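Local structure of extracellular solute-binding protein (Bordetella parapertussis, 3PU5) at residues 50-55 with 74-79. The protein is a putative extracellular solute-binding protein of the periplasmic-binding-protein superfamily that probably captures a small solute, perhaps a polyamine, for uptake. Sequence-based numbering, arbitrary orientation.
Sequences KILSSR and IRAKKL
Lys78 has its CG opposite the carbonyl carbon (chi1 -67°) and its chain bends at chi2 (-68°), after which the extended tail runs toward the C-terminal end of helix 44-53, while Ile51, with CG2 beside its own carbonyl carbon, presents that methyl to the base of the lysine. The contact joins the ends of two helices in a lobe of a periplasmic-binding-protein fold, and the second of them, helix 67-75, closes with a Schellman motif. Lys77, at positive phi, is the C-prime residue: Lys77 N bonds Ile74 O at 3.2 Å, and Lys78 N reaches back to Leu73 O. This turn carries Lys78 to the flank of the first helix, and Lys248 holds the turn further, its NZ bonding Lys77 O and its backbone pairing with that of Lys78. Ile51 CG2 lies 4.2 Å from Lys78 CB, the two side chains running antiparallel as they go by; the isoleucine also packs on Leu73, Ala63 and Phe65, toward the interior. Nearer the surface, Leu52 extends a methyl to Ala76, where the chain leaves helix 67-75, with Leu52 CD2 and Ala76 CB 3.8 Å apart. No hydrogen bond crosses between the segments. The Lys78 ammonium may still be drawn electrostatically to the carbonyl end of helix 44-53: Lys78 CE rests 3.8 Å from Leu52 O, and Lys78 NZ stops 4.4 Å from Ser54 O.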
loop_
_atom_site.group_PDB
_atom_site.type_symbol
_atom_site.label_atom_id
_atom_site.label_comp_id
_atom_site.label_asym_id
_atom_site.label_seq_id
_atom_site.Cartn_x
_atom_site.Cartn_y
_atom_site.Cartn_z
ATOM N N LYS A 50 4.889 16.083 14.347
ATOM C CA LYS A 50 4.068 17.218 14.746
ATOM C C LYS A 50 2.964 16.778 15.694
ATOM O O LYS A 50 2.710 17.435 16.698
ATOM C CB LYS A 50 3.471 17.926 13.537
ATOM C CG LYS A 50 2.689 19.172 13.907
ATOM C CD LYS A 50 2.718 20.170 12.765
ATOM C CE LYS A 50 1.912 21.419 13.079
ATOM N NZ LYS A 50 1.961 22.321 11.903
ATOM N N ILE A 51 2.321 15.657 15.380
ATOM C CA ILE A 51 1.285 15.121 16.255
ATOM C C ILE A 51 1.888 14.618 17.560
ATOM O O ILE A 51 1.334 14.833 18.632
ATOM C CB ILE A 51 0.502 13.978 15.593
ATOM C CG1 ILE A 51 -0.354 14.510 14.437
ATOM C CG2 ILE A 51 -0.372 13.288 16.630
ATOM C CD1 ILE A 51 -0.745 13.433 13.430
ATOM N N LEU A 52 3.028 13.947 17.459
ATOM C CA LEU A 52 3.753 13.496 18.639
ATOM C C LEU A 52 4.066 14.653 19.583
ATOM O O LEU A 52 3.875 14.552 20.800
ATOM C CB LEU A 52 5.067 12.846 18.212
ATOM C CG LEU A 52 5.141 11.337 18.375
ATOM C CD1 LEU A 52 6.227 10.765 17.465
ATOM C CD2 LEU A 52 5.402 11.009 19.841
ATOM N N SER A 53 4.555 15.747 19.006
ATOM C CA SER A 53 5.068 16.886 19.769
ATOM C C SER A 53 3.965 17.727 20.377
ATOM O O SER A 53 4.215 18.559 21.251
ATOM C CB SER A 53 5.891 17.792 18.857
ATOM O OG SER A 53 6.899 17.064 18.189
ATOM N N SER A 54 2.744 17.527 19.906
ATOM C CA SER A 54 1.664 18.437 20.253
ATOM C C SER A 54 1.371 18.476 21.747
ATOM O O SER A 54 1.459 17.463 22.448
ATOM C CB SER A 54 0.394 18.097 19.482
ATOM O OG SER A 54 -0.652 18.979 19.847
ATOM N N ARG A 55 1.028 19.668 22.216
ATOM C CA ARG A 55 0.567 19.865 23.577
ATOM C C ARG A 55 -0.728 20.669 23.523
ATOM O O ARG A 55 -0.848 21.615 22.738
ATOM C CB ARG A 55 1.628 20.607 24.394
ATOM N N ILE A 74 0.844 5.098 17.310
ATOM C CA ILE A 74 0.267 3.962 18.018
ATOM C C ILE A 74 1.037 3.689 19.300
ATOM O O ILE A 74 0.449 3.541 20.369
ATOM C CB ILE A 74 0.308 2.693 17.161
ATOM C CG1 ILE A 74 -0.808 2.735 16.127
ATOM C CG2 ILE A 74 0.125 1.454 18.037
ATOM C CD1 ILE A 74 -2.173 2.662 16.756
ATOM N N ARG A 75 2.358 3.615 19.176
ATOM C CA ARG A 75 3.233 3.332 20.305
ATOM C C ARG A 75 3.180 4.433 21.367
ATOM O O ARG A 75 3.395 4.168 22.551
ATOM C CB ARG A 75 4.672 3.142 19.821
ATOM C CG ARG A 75 4.857 1.931 18.918
ATOM C CD ARG A 75 4.469 0.653 19.637
ATOM N NE ARG A 75 5.276 0.450 20.839
ATOM C CZ ARG A 75 5.257 -0.656 21.579
ATOM N NH1 ARG A 75 4.469 -1.675 21.236
ATOM N NH2 ARG A 75 6.029 -0.747 22.658
ATOM N N ALA A 76 2.892 5.664 20.942
ATOM C CA ALA A 76 2.844 6.800 21.861
ATOM C C ALA A 76 1.423 7.172 22.316
ATOM O O ALA A 76 1.225 8.216 22.935
ATOM C CB ALA A 76 3.543 8.005 21.247
ATOM N N LYS A 77 0.448 6.324 21.998
ATOM C CA LYS A 77 -0.936 6.501 22.455
ATOM C C LYS A 77 -1.570 7.831 22.020
ATOM O O LYS A 77 -2.259 8.496 22.813
ATOM C CB LYS A 77 -1.026 6.369 23.982
ATOM C CG LYS A 77 -0.132 5.291 24.584
ATOM C CD LYS A 77 -0.497 3.887 24.110
ATOM C CE LYS A 77 0.396 2.840 24.794
ATOM N NZ LYS A 77 0.113 1.439 24.352
ATOM N N LYS A 78 -1.354 8.214 20.766
ATOM C CA LYS A 78 -1.852 9.507 20.292
ATOM C C LYS A 78 -3.154 9.409 19.491
ATOM O O LYS A 78 -3.692 10.421 19.041
ATOM C CB LYS A 78 -0.777 10.232 19.478
ATOM C CG LYS A 78 0.427 10.672 20.311
ATOM C CD LYS A 78 0.017 11.767 21.289
ATOM C CE LYS A 78 1.197 12.261 22.096
ATOM N NZ LYS A 78 0.722 13.155 23.198
ATOM N N LEU A 79 -3.673 8.197 19.333
ATOM C CA LEU A 79 -4.840 7.977 18.484
ATOM C C LEU A 79 -6.029 7.517 19.314
ATOM O O LEU A 79 -5.865 6.749 20.245
ATOM C CB LEU A 79 -4.502 6.921 17.435
ATOM C CG LEU A 79 -3.228 7.215 16.641
ATOM C CD1 LEU A 79 -2.931 6.073 15.661
ATOM C CD2 LEU A 79 -3.378 8.536 15.911
#